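PDB 1YA5: telethonin from Homo sapiens, which regulates muscle assembly and mediates the antiparallel assembly of titin molecules at the sarcomeric Z-disk. Local coordinates for residues D27-T32 with V61-W66; S38-E43 with Y51-Q56; G55-L60 with M71-R76; L67-G72 with Y81-Q86. The protein carries 4 engineered substitutions. All coordinates share one frame; numbering follows the deposited sequence. Where two conformers were deposited one is given.

Contact 1 (D27-T32 with V61-W66); sequences DLTLST and VQRSPW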
loop_
_atom_site.group_PDB
_atom_site.type_symbol
_atom_site.label_atom_id
_atom_site.label_comp_id
_atom_site.label_asym_id
_atom_site.label_seq_id
_atom_site.Cartn_x
_atom_site.Cartn_y
_atom_site.Cartn_z
ATOM N N ASP C 27 -10.303 4.540 -3.179
ATOM C CA ASP C 27 -10.269 3.123 -2.786
ATOM C C ASP C 27 -8.878 2.687 -2.375
ATOM O O ASP C 27 -8.670 2.211 -1.256
ATOM C CB ASP C 27 -10.771 2.247 -3.933
ATOM C CG ASP C 27 -10.614 0.754 -3.661
ATOM O OD1 ASP C 27 -9.781 0.364 -2.810
ATOM O OD2 ASP C 27 -11.315 -0.044 -4.305
ATOM N N LEU C 28 -7.944 2.844 -3.296
ATOM C CA LEU C 28 -6.572 2.414 -3.100
ATOM C C LEU C 28 -5.699 3.619 -3.285
ATOM O O LEU C 28 -5.921 4.422 -4.190
ATOM C CB LEU C 28 -6.194 1.382 -4.151
ATOM C CG LEU C 28 -5.092 0.363 -3.870
ATOM C CD1 LEU C 28 -5.024 0.103 -2.401
ATOM C CD2 LEU C 28 -5.396 -0.936 -4.581
ATOM N N THR C 29 -4.700 3.745 -2.427
ATOM C CA THR C 29 -3.714 4.788 -2.584
ATOM C C THR C 29 -2.312 4.171 -2.538
ATOM O O THR C 29 -2.021 3.392 -1.651
ATOM C CB THR C 29 -3.868 5.791 -1.475
ATOM O OG1 THR C 29 -3.115 6.969 -1.796
ATOM C CG2 THR C 29 -3.325 5.191 -0.198
ATOM N N LEU C 30 -1.463 4.520 -3.509
ATOM C CA LEU C 30 -0.110 3.964 -3.628
ATOM C C LEU C 30 0.917 5.060 -3.609
ATOM O O LEU C 30 0.871 5.972 -4.439
ATOM C CB LEU C 30 0.047 3.221 -4.950
ATOM C CG LEU C 30 1.240 2.265 -5.034
ATOM C CD1 LEU C 30 0.919 0.884 -4.367
ATOM C CD2 LEU C 30 1.647 2.079 -6.482
ATOM N N SER C 31 1.864 4.984 -2.689
ATOM C CA SER C 31 2.930 5.976 -2.710
ATOM C C SER C 31 4.331 5.405 -2.705
ATOM O O SER C 31 4.551 4.229 -2.358
ATOM C CB SER C 31 2.782 7.027 -1.602
ATOM O OG SER C 31 2.084 6.513 -0.488
ATOM N N THR C 32 5.264 6.279 -3.092
ATOM C CA THR C 32 6.689 6.006 -3.096
ATOM C C THR C 32 7.339 6.646 -1.885
ATOM O O THR C 32 7.101 7.821 -1.608
ATOM C CB THR C 32 7.302 6.609 -4.352
ATOM O OG1 THR C 32 6.666 6.028 -5.494
ATOM C CG2 THR C 32 8.789 6.304 -4.462
ATOM N N VAL C 61 -2.204 1.729 0.748
ATOM C CA VAL C 61 -3.341 1.909 1.642
ATOM C C VAL C 61 -4.591 1.754 0.808
ATOM O O VAL C 61 -4.752 2.444 -0.210
ATOM C CB VAL C 61 -3.366 3.291 2.336
ATOM C CG1 VAL C 61 -4.529 3.364 3.365
ATOM C CG2 VAL C 61 -2.023 3.590 2.998
ATOM N N GLN C 62 -5.443 0.826 1.245
ATOM C CA GLN C 62 -6.750 0.567 0.657
ATOM C C GLN C 62 -7.868 0.635 1.720
ATOM O O GLN C 62 -7.722 0.122 2.821
ATOM C CB GLN C 62 -6.728 -0.818 0.037
ATOM C CG GLN C 62 -8.067 -1.437 -0.130
ATOM C CD GLN C 62 -8.083 -2.410 -1.258
ATOM O OE1 GLN C 62 -8.369 -2.045 -2.407
ATOM N NE2 GLN C 62 -7.773 -3.681 -0.952
ATOM N N ARG C 63 -8.980 1.274 1.374
ATOM C CA ARG C 63 -10.135 1.417 2.279
ATOM C C ARG C 63 -11.432 1.049 1.578
ATOM O O ARG C 63 -11.475 0.842 0.354
ATOM C CB ARG C 63 -10.236 2.856 2.816
ATOM C CG ARG C 63 -10.346 3.908 1.729
ATOM C CD ARG C 63 -10.015 5.339 2.241
ATOM N NE ARG C 63 -8.578 5.598 2.361
ATOM C CZ ARG C 63 -7.727 5.501 1.343
ATOM N NH1 ARG C 63 -8.180 5.155 0.156
ATOM N NH2 ARG C 63 -6.429 5.736 1.493
ATOM N N SER C 64 -12.502 0.954 2.347
ATOM C CA SER C 64 -13.761 0.538 1.760
ATOM C C SER C 64 -14.959 1.117 2.484
ATOM O O SER C 64 -14.838 1.690 3.578
ATOM C CB SER C 64 -13.848 -0.981 1.671
ATOM O OG SER C 64 -13.860 -1.584 2.952
ATOM N N PRO C 65 -16.133 0.988 1.858
ATOM C CA PRO C 65 -17.371 1.377 2.513
ATOM C C PRO C 65 -17.725 0.407 3.635
ATOM O O PRO C 65 -18.246 0.844 4.643
ATOM C CB PRO C 65 -18.411 1.310 1.395
ATOM C CG PRO C 65 -17.651 1.148 0.140
ATOM C CD PRO C 65 -16.356 0.489 0.490
ATOM N N TRP C 66 -17.468 -0.885 3.496
ATOM C CA TRP C 66 -17.803 -1.758 4.625
ATOM C C TRP C 66 -16.738 -1.809 5.736
ATOM O O TRP C 66 -16.591 -2.828 6.405
ATOM C CB TRP C 66 -18.163 -3.162 4.162
ATOM C CG TRP C 66 -17.182 -3.782 3.231
ATOM C CD1 TRP C 66 -16.333 -4.810 3.503
ATOM C CD2 TRP C 66 -16.949 -3.427 1.858
ATOM N NE1 TRP C 66 -15.598 -5.130 2.393
ATOM C CE2 TRP C 66 -15.944 -4.289 1.370
ATOM C CE3 TRP C 66 -17.487 -2.466 1.000
ATOM C CZ2 TRP C 66 -15.479 -4.234 0.051
ATOM C CZ3 TRP C 66 -17.021 -2.400 -0.308
ATOM C CH2 TRP C 66 -16.026 -3.281 -0.770
#
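Thr29 and Val61 lie side by side and point the same way. Thr29 CG2 sits 3.2 Å from Val61 CB. With the Thr29 hydroxyl anti to the backbone N (chi1 -167°), OG1 is directed to Glu5, its hydrogen-bond partner, and the methyl faces the valine. Arg63 flanks the same methyl. Its guanidinium presents an edge, with NH2 3.6 Å from Thr29 CG2, and its NH1 bonds to Lys26 O. Thr29 and Val61 belong to the antiparallel ladder between strands 19-33 and 49-62. They are a hydrogen-bonded pair, joined by Thr29 N to Val61 O at 2.6 Å and Val61 N to Thr29 O at 2.9 Å. Just past the end of strand 49-62, Arg63 N adds a bond to Asp27 O at 2.8 Å. Asp27 and Leu28 both face Leu6 in a classic beta bulge. Asp27 also lies alongside Gln62, the two side chains pointing the same way, their carboxylate and amide planes 37° apart. An alanine in place of Gln62 would probably leave the Asp27 carboxylate without the amide that lies along it. Asp27 OD2 is hydrogen-bonded to Ser8 OG and to the backbone of another protein chain.

Contact 2 (S38-E43 with Y51-Q56); sequences SSLHEE and YHQQGQ. Engineered in segment 38-43: Ser38 (natural residue Cys). With SO4 (sulfate ion), chain H.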
loop_
_atom_site.group_PDB
_atom_site.type_symbol
_atom_site.label_atom_id
_atom_site.label_comp_id
_atom_site.label_asym_id
_atom_site.label_seq_id
_atom_site.Cartn_x
_atom_site.Cartn_y
_atom_site.Cartn_z
ATOM N N SER C 38 14.662 3.762 3.735
ATOM C CA SER C 38 15.162 2.514 4.294
ATOM C C SER C 38 16.548 2.132 3.786
ATOM O O SER C 38 16.744 1.787 2.625
ATOM C CB SER C 38 14.156 1.378 4.151
ATOM O OG SER C 38 13.973 1.061 2.798
ATOM N N SER C 39 17.516 2.224 4.688
ATOM C CA SER C 39 18.905 2.109 4.322
ATOM C C SER C 39 19.679 1.334 5.361
ATOM O O SER C 39 19.191 1.051 6.457
ATOM C CB SER C 39 19.527 3.487 4.168
ATOM O OG SER C 39 19.288 4.238 5.326
ATOM N N LEU C 40 20.901 0.995 4.995
ATOM C CA LEU C 40 21.788 0.302 5.880
ATOM C C LEU C 40 23.171 0.786 5.538
ATOM O O LEU C 40 23.491 0.972 4.373
ATOM C CB LEU C 40 21.672 -1.201 5.631
ATOM C CG LEU C 40 22.921 -2.022 5.847
ATOM C CD1 LEU C 40 22.890 -2.510 7.247
ATOM C CD2 LEU C 40 22.936 -3.169 4.909
ATOM N N HIS C 41 23.987 1.026 6.555
ATOM C CA HIS C 41 25.419 1.126 6.339
ATOM C C HIS C 41 26.157 0.445 7.446
ATOM O O HIS C 41 25.740 0.503 8.589
ATOM C CB HIS C 41 25.901 2.568 6.128
ATOM C CG HIS C 41 25.608 3.483 7.267
ATOM N ND1 HIS C 41 25.014 4.715 7.093
ATOM C CD2 HIS C 41 25.835 3.360 8.597
ATOM C CE1 HIS C 41 24.883 5.310 8.269
ATOM N NE2 HIS C 41 25.374 4.510 9.198
ATOM N N GLU C 42 27.245 -0.221 7.073
ATOM C CA GLU C 42 28.030 -1.050 7.960
ATOM C C GLU C 42 29.491 -0.657 7.773
ATOM O O GLU C 42 29.967 -0.679 6.652
ATOM C CB GLU C 42 27.855 -2.522 7.560
ATOM C CG GLU C 42 26.414 -2.963 7.331
ATOM C CD GLU C 42 26.251 -4.481 7.396
ATOM O OE1 GLU C 42 27.254 -5.201 7.254
ATOM O OE2 GLU C 42 25.122 -4.975 7.586
ATOM N N GLU C 43 30.192 -0.290 8.849
ATOM C CA GLU C 43 31.644 -0.066 8.791
ATOM C C GLU C 43 32.453 -1.139 9.522
ATOM O O GLU C 43 32.362 -1.269 10.736
ATOM C CB GLU C 43 32.014 1.298 9.367
ATOM C CG GLU C 43 31.444 2.460 8.594
ATOM C CD GLU C 43 29.937 2.455 8.649
ATOM O OE1 GLU C 43 29.430 2.307 9.791
ATOM O OE2 GLU C 43 29.271 2.570 7.570
ATOM N N TYR C 51 29.994 -0.754 3.654
ATOM C CA TYR C 51 28.908 -1.072 2.751
ATOM C C TYR C 51 27.780 -0.088 2.953
ATOM O O TYR C 51 27.502 0.306 4.073
ATOM C CB TYR C 51 28.386 -2.482 3.028
ATOM C CG TYR C 51 27.302 -2.884 2.078
ATOM C CD1 TYR C 51 27.467 -2.743 0.703
ATOM C CD2 TYR C 51 26.089 -3.380 2.551
ATOM C CE1 TYR C 51 26.449 -3.124 -0.178
ATOM C CE2 TYR C 51 25.060 -3.765 1.679
ATOM C CZ TYR C 51 25.239 -3.633 0.316
ATOM O OH TYR C 51 24.219 -4.013 -0.554
ATOM N N HIS C 52 27.125 0.311 1.875
ATOM C CA HIS C 52 25.927 1.122 2.001
ATOM C C HIS C 52 24.827 0.727 1.018
ATOM O O HIS C 52 25.091 0.444 -0.139
ATOM C CB HIS C 52 26.226 2.622 1.851
ATOM C CG HIS C 52 24.987 3.461 1.943
ATOM N ND1 HIS C 52 24.206 3.766 0.843
ATOM C CD2 HIS C 52 24.333 3.967 3.019
ATOM C CE1 HIS C 52 23.152 4.463 1.234
ATOM N NE2 HIS C 52 23.206 4.599 2.549
ATOM N N GLN C 53 23.585 0.742 1.470
ATOM C CA GLN C 53 22.479 0.624 0.549
ATOM C C GLN C 53 21.311 1.490 0.962
ATOM O O GLN C 53 21.111 1.751 2.146
ATOM C CB GLN C 53 22.020 -0.803 0.458
ATOM C CG GLN C 53 21.563 -1.300 1.752
ATOM C CD GLN C 53 21.097 -2.706 1.644
ATOM O OE1 GLN C 53 20.397 -3.213 2.531
ATOM N NE2 GLN C 53 21.469 -3.363 0.552
ATOM N N GLN C 54 20.562 1.952 -0.036
ATOM C CA GLN C 54 19.301 2.627 0.172
ATOM C C GLN C 54 18.332 2.191 -0.912
ATOM O O GLN C 54 18.738 1.911 -2.021
ATOM C CB GLN C 54 19.467 4.165 0.255
ATOM C CG GLN C 54 20.336 4.834 -0.795
ATOM C CD GLN C 54 20.375 6.350 -0.630
ATOM O OE1 GLN C 54 20.538 6.852 0.480
ATOM N NE2 GLN C 54 20.219 7.082 -1.730
ATOM N N GLY C 55 17.055 2.085 -0.577
ATOM C CA GLY C 55 16.055 1.629 -1.544
ATOM C C GLY C 55 14.646 2.142 -1.299
ATOM O O GLY C 55 14.168 2.162 -0.161
ATOM N N GLN C 56 13.972 2.544 -2.374
ATOM C CA GLN C 56 12.573 2.915 -2.287
ATOM C C GLN C 56 11.708 1.765 -1.841
ATOM O O GLN C 56 12.017 0.584 -2.076
ATOM C CB GLN C 56 12.073 3.377 -3.622
ATOM C CG GLN C 56 12.931 4.456 -4.221
ATOM C CD GLN C 56 12.231 5.155 -5.313
ATOM O OE1 GLN C 56 11.606 4.521 -6.154
ATOM N NE2 GLN C 56 12.290 6.471 -5.304
HETATM S S SO4 H . 14.697 9.218 -4.422
HETATM O O1 SO4 H . 15.860 9.268 -3.540
HETATM O O2 SO4 H . 13.485 9.208 -3.613
HETATM O O3 SO4 H . 14.759 8.013 -5.240
HETATM O O4 SO4 H . 14.691 10.394 -5.291
#
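Ser39 to Glu43 and Tyr51 to Gly55 are facing arms of the beta hairpin formed by strands 39-44 and 49-62. The two arms run almost exactly antiparallel, 4.7 Å apart at their axes. Leu40 pairs with Gln53 through two backbone bonds, Leu40 N to Gln53 O at 3.0 Å and Gln53 N to Leu40 O at 2.9 Å. Glu42 and Tyr51 are joined in the same way. Next to the Ser39-Gln54 pair, O of the engineered Ser38 accepts from Gly55 N. On one face Leu40 CD2 lies 3.9 Å from Tyr51 CE2 and also meets the amide end of Gln53. The Glu42 carboxylate on this face makes a salt bridge to a basic side chain of another protein chain. On the other face the two histidines cross. His52 has CG anti to its backbone N (chi1 178°), which brings CD2 to 3.4 Å from Leu40 O and 3.8 Å from His41 CB. His41 CB comes to the edge of the His52 ring. A serine in place of His52 would probably open a gap over Leu40 O and beside His41. Gln56 NE2 makes a weak hydrogen bond to a sulfate ion, probably from the crystallisation liquor. The two arms pair with strands of two different partner chains, so this is a hairpin inserted in an intermolecular antiparallel beta sheet, consistent with titin binding.

Contact 3 (G55-L60 with M71-R76); sequences GQSQVL and MGILGR. Engineered in segment 55-60: Ser57 (natural residue Cys). With SO4 (sulfate ion), chain H.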
loop_
_atom_site.group_PDB
_atom_site.type_symbol
_atom_site.label_atom_id
_atom_site.label_comp_id
_atom_site.label_asym_id
_atom_site.label_seq_id
_atom_site.Cartn_x
_atom_site.Cartn_y
_atom_site.Cartn_z
ATOM N N GLY C 55 17.055 2.085 -0.577
ATOM C CA GLY C 55 16.055 1.629 -1.544
ATOM C C GLY C 55 14.646 2.142 -1.299
ATOM O O GLY C 55 14.168 2.162 -0.161
ATOM N N GLN C 56 13.972 2.544 -2.374
ATOM C CA GLN C 56 12.573 2.915 -2.287
ATOM C C GLN C 56 11.708 1.765 -1.841
ATOM O O GLN C 56 12.017 0.584 -2.076
ATOM C CB GLN C 56 12.073 3.377 -3.622
ATOM C CG GLN C 56 12.931 4.456 -4.221
ATOM C CD GLN C 56 12.231 5.155 -5.313
ATOM O OE1 GLN C 56 11.606 4.521 -6.154
ATOM N NE2 GLN C 56 12.290 6.471 -5.304
ATOM N N SER C 57 10.611 2.112 -1.186
ATOM C CA SER C 57 9.541 1.160 -1.001
ATOM C C SER C 57 8.216 1.841 -1.314
ATOM O O SER C 57 8.062 3.027 -1.096
ATOM C CB SER C 57 9.577 0.560 0.396
ATOM O OG SER C 57 8.935 1.422 1.299
ATOM N N GLN C 58 7.287 1.080 -1.867
ATOM C CA GLN C 58 5.979 1.580 -2.259
ATOM C C GLN C 58 4.973 1.076 -1.234
ATOM O O GLN C 58 4.843 -0.129 -1.017
ATOM C CB GLN C 58 5.600 1.041 -3.650
ATOM C CG GLN C 58 6.512 1.480 -4.820
ATOM C CD GLN C 58 6.487 0.490 -5.999
ATOM O OE1 GLN C 58 5.982 0.807 -7.073
ATOM N NE2 GLN C 58 7.033 -0.714 -5.788
ATOM N N VAL C 59 4.269 2.002 -0.603
ATOM C CA VAL C 59 3.254 1.626 0.350
ATOM C C VAL C 59 1.829 1.706 -0.161
ATOM O O VAL C 59 1.475 2.560 -0.976
ATOM C CB VAL C 59 3.420 2.288 1.734
ATOM C CG1 VAL C 59 4.556 3.317 1.740
ATOM C CG2 VAL C 59 2.114 2.868 2.215
ATOM N N LEU C 60 1.027 0.773 0.326
ATOM C CA LEU C 60 -0.308 0.600 -0.155
ATOM C C LEU C 60 -1.272 0.814 0.970
ATOM O O LEU C 60 -1.165 0.184 2.031
ATOM C CB LEU C 60 -0.471 -0.805 -0.712
ATOM C CG LEU C 60 -1.770 -1.093 -1.460
ATOM C CD1 LEU C 60 -1.392 -1.790 -2.722
ATOM C CD2 LEU C 60 -2.743 -1.953 -0.616
ATOM N N MET C 71 -3.588 -2.500 4.161
ATOM C CA MET C 71 -2.341 -1.755 3.941
ATOM C C MET C 71 -1.092 -2.593 4.114
ATOM O O MET C 71 -1.102 -3.687 4.728
ATOM C CB MET C 71 -2.252 -0.527 4.837
ATOM C CG MET C 71 -2.063 -0.821 6.295
ATOM S SD MET C 71 -2.559 0.497 7.414
ATOM C CE MET C 71 -4.325 0.680 7.077
ATOM N N GLY C 72 -0.009 -2.073 3.557
ATOM C CA GLY C 72 1.278 -2.741 3.631
ATOM C C GLY C 72 2.268 -2.244 2.608
ATOM O O GLY C 72 2.091 -1.176 1.998
ATOM N N ILE C 73 3.333 -3.022 2.434
ATOM C CA ILE C 73 4.435 -2.659 1.554
ATOM C C ILE C 73 4.297 -3.464 0.287
ATOM O O ILE C 73 4.226 -4.692 0.319
ATOM C CB ILE C 73 5.804 -2.907 2.240
ATOM C CG1 ILE C 73 5.937 -2.040 3.511
ATOM C CG2 ILE C 73 6.945 -2.540 1.308
ATOM C CD1 ILE C 73 6.101 -0.513 3.213
ATOM N N LEU C 74 4.220 -2.770 -0.831
ATOM C CA LEU C 74 4.042 -3.443 -2.087
ATOM C C LEU C 74 5.195 -4.410 -2.258
ATOM O O LEU C 74 6.352 -3.997 -2.241
ATOM C CB LEU C 74 4.032 -2.442 -3.242
ATOM C CG LEU C 74 3.768 -3.155 -4.569
ATOM C CD1 LEU C 74 2.385 -3.820 -4.576
ATOM C CD2 LEU C 74 3.910 -2.207 -5.739
ATOM N N GLY C 75 4.892 -5.697 -2.395
ATOM C CA GLY C 75 5.939 -6.652 -2.659
ATOM C C GLY C 75 6.215 -7.462 -1.422
ATOM O O GLY C 75 6.840 -8.510 -1.478
ATOM N N ARG C 76 5.751 -6.973 -0.286
ATOM C CA ARG C 76 5.763 -7.783 0.919
ATOM C C ARG C 76 4.324 -8.069 1.327
ATOM O O ARG C 76 3.494 -8.411 0.480
ATOM C CB ARG C 76 6.551 -7.082 2.017
ATOM C CG ARG C 76 7.902 -6.564 1.525
ATOM C CD ARG C 76 8.456 -5.445 2.401
ATOM N NE ARG C 76 9.540 -5.890 3.280
ATOM C CZ ARG C 76 9.400 -6.746 4.291
ATOM N NH1 ARG C 76 8.213 -7.274 4.574
ATOM N NH2 ARG C 76 10.457 -7.075 5.024
HETATM S S SO4 H . 14.697 9.218 -4.422
HETATM O O1 SO4 H . 15.860 9.268 -3.540
HETATM O O2 SO4 H . 13.485 9.208 -3.613
HETATM O O3 SO4 H . 14.759 8.013 -5.240
HETATM O O4 SO4 H . 14.691 10.394 -5.291
#
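Leu60 and Gly72 form a hydrogen-bonded pair where strands 57-60 and 71-73 run antiparallel, at 170° with their axes 4.7 Å apart. Leu60 N bonds to Gly72 O at 2.8 Å, and Gly72 N returns the bond to Leu60 O at 3.0 Å. Leu74 N bonds to Gln58 O at 2.7 Å. Leu74 is already within a type II beta turn from Ile73 to Arg76, with Arg76 N bonded to Ile73 O. Gly75 takes the third turn position with positive phi, where a CB would be jammed against the carbonyl of Leu74. Gly72 also has backbone angles that suit a residue without a side chain.

Leu74 carries much of the side-chain contact. Its CG is anti to the backbone N (chi1 -177°), and CD2 meets the amide end of Gln58, 3.5 Å from NE2. Leu74 CB adds a contact to Gln58 CB at 3.8 Å. Gln58 OE1 also takes a weak hydrogen bond from a basic side chain of another protein chain. Ile73 CD1 touches two neighbours: Val59 CB at 4.1 Å and OG of the engineered Ser57 at 3.9 Å.

Strand 49-62 lies between 19-33 and 68-73 here. Val59 bonds through its backbone to Ser31, and Leu60 packs on Leu28 and Leu30. Leu60 also touches Leu78 of strand 78-82, the strand that flanks 68-73 on its far side.

Contact 4 (L67-G72 with Y81-Q86); sequences LMMRMG and YQLPYQ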
loop_
_atom_site.group_PDB
_atom_site.type_symbol
_atom_site.label_atom_id
_atom_site.label_comp_id
_atom_site.label_asym_id
_atom_site.label_seq_id
_atom_site.Cartn_x
_atom_site.Cartn_y
_atom_site.Cartn_z
ATOM N N LEU C 67 -15.988 -0.716 5.904
ATOM C CA LEU C 67 -15.119 -0.503 7.069
ATOM C C LEU C 67 -13.975 -1.524 7.239
ATOM O O LEU C 67 -13.571 -1.881 8.359
ATOM C CB LEU C 67 -15.967 -0.393 8.333
ATOM C CG LEU C 67 -16.976 0.758 8.365
ATOM C CD1 LEU C 67 -18.087 0.488 9.362
ATOM C CD2 LEU C 67 -16.292 2.087 8.693
ATOM N N MET C 68 -13.451 -1.986 6.109
ATOM C CA MET C 68 -12.297 -2.845 6.088
ATOM C C MET C 68 -11.145 -2.066 5.453
ATOM O O MET C 68 -11.257 -1.554 4.311
ATOM C CB MET C 68 -12.615 -4.050 5.240
ATOM C CG MET C 68 -12.371 -5.354 5.955
ATOM S SD MET C 68 -13.631 -6.580 5.563
ATOM C CE MET C 68 -15.057 -5.745 6.149
ATOM N N MET C 69 -10.043 -1.950 6.188
ATOM C CA MET C 69 -8.847 -1.379 5.617
ATOM C C MET C 69 -7.811 -2.444 5.317
ATOM O O MET C 69 -7.766 -3.535 5.929
ATOM C CB MET C 69 -8.255 -0.320 6.529
ATOM C CG MET C 69 -8.799 1.031 6.258
ATOM S SD MET C 69 -7.985 2.292 7.189
ATOM C CE MET C 69 -7.172 3.146 5.822
ATOM N N ARG C 70 -6.959 -2.095 4.374
ATOM C CA ARG C 70 -5.943 -2.995 3.903
ATOM C C ARG C 70 -4.736 -2.113 3.623
ATOM O O ARG C 70 -4.860 -1.055 2.985
ATOM C CB ARG C 70 -6.461 -3.683 2.655
ATOM C CG ARG C 70 -5.591 -4.732 2.115
ATOM C CD ARG C 70 -6.108 -6.110 2.481
ATOM N NE ARG C 70 -7.330 -6.442 1.764
ATOM C CZ ARG C 70 -7.376 -7.176 0.662
ATOM N NH1 ARG C 70 -6.252 -7.666 0.128
ATOM N NH2 ARG C 70 -8.554 -7.419 0.091
ATOM N N MET C 71 -3.588 -2.500 4.161
ATOM C CA MET C 71 -2.341 -1.755 3.941
ATOM C C MET C 71 -1.092 -2.593 4.114
ATOM O O MET C 71 -1.102 -3.687 4.728
ATOM C CB MET C 71 -2.252 -0.527 4.837
ATOM C CG MET C 71 -2.063 -0.821 6.295
ATOM S SD MET C 71 -2.559 0.497 7.414
ATOM C CE MET C 71 -4.325 0.680 7.077
ATOM N N GLY C 72 -0.009 -2.073 3.557
ATOM C CA GLY C 72 1.278 -2.741 3.631
ATOM C C GLY C 72 2.268 -2.244 2.608
ATOM O O GLY C 72 2.091 -1.176 1.998
ATOM N N TYR C 81 -7.513 -4.584 8.562
ATOM C CA TYR C 81 -8.105 -4.097 9.796
ATOM C C TYR C 81 -9.617 -3.969 9.672
ATOM O O TYR C 81 -10.127 -3.616 8.621
ATOM C CB TYR C 81 -7.515 -2.737 10.149
ATOM C CG TYR C 81 -6.011 -2.737 10.328
ATOM C CD1 TYR C 81 -5.155 -2.636 9.236
ATOM C CD2 TYR C 81 -5.448 -2.798 11.591
ATOM C CE1 TYR C 81 -3.784 -2.612 9.406
ATOM C CE2 TYR C 81 -4.094 -2.776 11.766
ATOM C CZ TYR C 81 -3.259 -2.687 10.683
ATOM O OH TYR C 81 -1.890 -2.690 10.886
ATOM N N GLN C 82 -10.335 -4.247 10.752
ATOM C CA GLN C 82 -11.768 -4.020 10.776
ATOM C C GLN C 82 -12.119 -2.736 11.514
ATOM O O GLN C 82 -11.877 -2.652 12.696
ATOM C CB GLN C 82 -12.444 -5.179 11.470
ATOM C CG GLN C 82 -13.943 -4.965 11.639
ATOM C CD GLN C 82 -14.651 -4.980 10.307
ATOM O OE1 GLN C 82 -14.437 -5.893 9.497
ATOM N NE2 GLN C 82 -15.479 -3.960 10.051
ATOM N N LEU C 83 -12.700 -1.753 10.832
ATOM C CA LEU C 83 -12.953 -0.444 11.435
ATOM C C LEU C 83 -14.313 -0.352 12.089
ATOM O O LEU C 83 -15.241 -1.031 11.674
ATOM C CB LEU C 83 -12.872 0.658 10.392
ATOM C CG LEU C 83 -11.629 0.747 9.522
ATOM C CD1 LEU C 83 -11.428 2.196 9.034
ATOM C CD2 LEU C 83 -10.475 0.283 10.378
ATOM N N PRO C 84 -14.440 0.496 13.126
ATOM C CA PRO C 84 -13.343 1.171 13.845
ATOM C C PRO C 84 -12.481 0.198 14.623
ATOM O O PRO C 84 -13.001 -0.758 15.181
ATOM C CB PRO C 84 -14.087 2.070 14.827
ATOM C CG PRO C 84 -15.412 1.388 15.016
ATOM C CD PRO C 84 -15.758 0.898 13.654
ATOM N N TYR C 85 -11.178 0.467 14.628
ATOM C CA TYR C 85 -10.230 -0.457 15.223
ATOM C C TYR C 85 -10.583 -0.704 16.671
ATOM O O TYR C 85 -10.852 0.229 17.434
ATOM C CB TYR C 85 -8.788 0.049 15.103
ATOM C CG TYR C 85 -7.766 -1.017 15.447
ATOM C CD1 TYR C 85 -7.552 -2.099 14.601
ATOM C CD2 TYR C 85 -7.039 -0.960 16.624
ATOM C CE1 TYR C 85 -6.642 -3.090 14.918
ATOM C CE2 TYR C 85 -6.125 -1.948 16.953
ATOM C CZ TYR C 85 -5.930 -3.013 16.099
ATOM O OH TYR C 85 -5.010 -3.995 16.423
ATOM N N GLN C 86 -10.572 -1.984 17.027
ATOM C CA GLN C 86 -11.067 -2.440 18.317
ATOM C C GLN C 86 -9.989 -3.207 19.039
ATOM O O GLN C 86 -9.840 -4.419 18.898
ATOM C CB GLN C 86 -12.319 -3.290 18.148
ATOM C CG GLN C 86 -13.246 -2.780 17.066
ATOM C CD GLN C 86 -12.832 -3.269 15.683
ATOM O OE1 GLN C 86 -13.687 -3.691 14.901
ATOM N NE2 GLN C 86 -11.541 -3.228 15.328
#
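Met69 and Tyr81 are a hydrogen-bonded antiparallel pair. Met69 N bonds to Tyr81 O at 2.9 Å, and Tyr81 N bonds to Met69 O at 2.8 Å. Leu83 N adds a bond to Leu67 O at 2.6 Å, beyond the end of the short strand. Round these bonds the side chains close in. Leu67 and Leu83 meet at their CB atoms, 3.9 Å apart. Leu83 CD1 reaches Met69 SD, also at 3.9 Å. The Met71 side chain crosses Tyr81 at about a right angle. Tyr81 has CG anti to its carbonyl carbon (chi1 -59°), which directs the ring along strand 68-73 to Met71. The Met71 sulfur lies 4.9 Å from the ring centroid and 53° off the ring normal, an oblique Met-aromatic contact. On the other face Met68 CE comes to 3.4 Å from Gln82 OE1.

Further out, other groups flank these. Tyr85 CE1 stands at the edge of the Tyr81 ring, and Tyr81 OH makes a weak hydrogen bond to the backbone of another protein chain. Met69 is backed by Val61. A cis peptide precedes Pro84, where the chain leaves the hairpin of strands 68-73 and 78-82.

The three cross-strand bonds pair backbone groups of Leu67, Met69, Tyr81 and Leu83; Met68 O is met by Ser64 OG. Met69, Met71, Leu83 and Tyr81 form an apolar cluster, while Met68 and the exposed Gln82 meet on the other face. The cluster is probably held by dispersion, with a contribution from the oblique sulfur-ring contact.

All four contacts belong to one antiparallel sheet. Contacts 1, 2 and 3 share strand 49-62, which pairs with 39-44 near one end and with 19-33 and 68-73 nearer the other. Contacts 3 and 4 share strand 68-73, with Met71 and Gly72 common to both. Contact 2 is nested inside the loop closed by contact 1, whereas contacts 1 and 3 cross along the chain. Contact 4 follows contact 1. The centres of contacts 1 and 4 are about 11 Å apart; those of contacts 2 and 4 are about 32 Å apart, on opposite sides of the chain's centre. At contact 2 both arms of the hairpin carry the sheet on into partner chains, consistent with an adaptor that joins titin molecules.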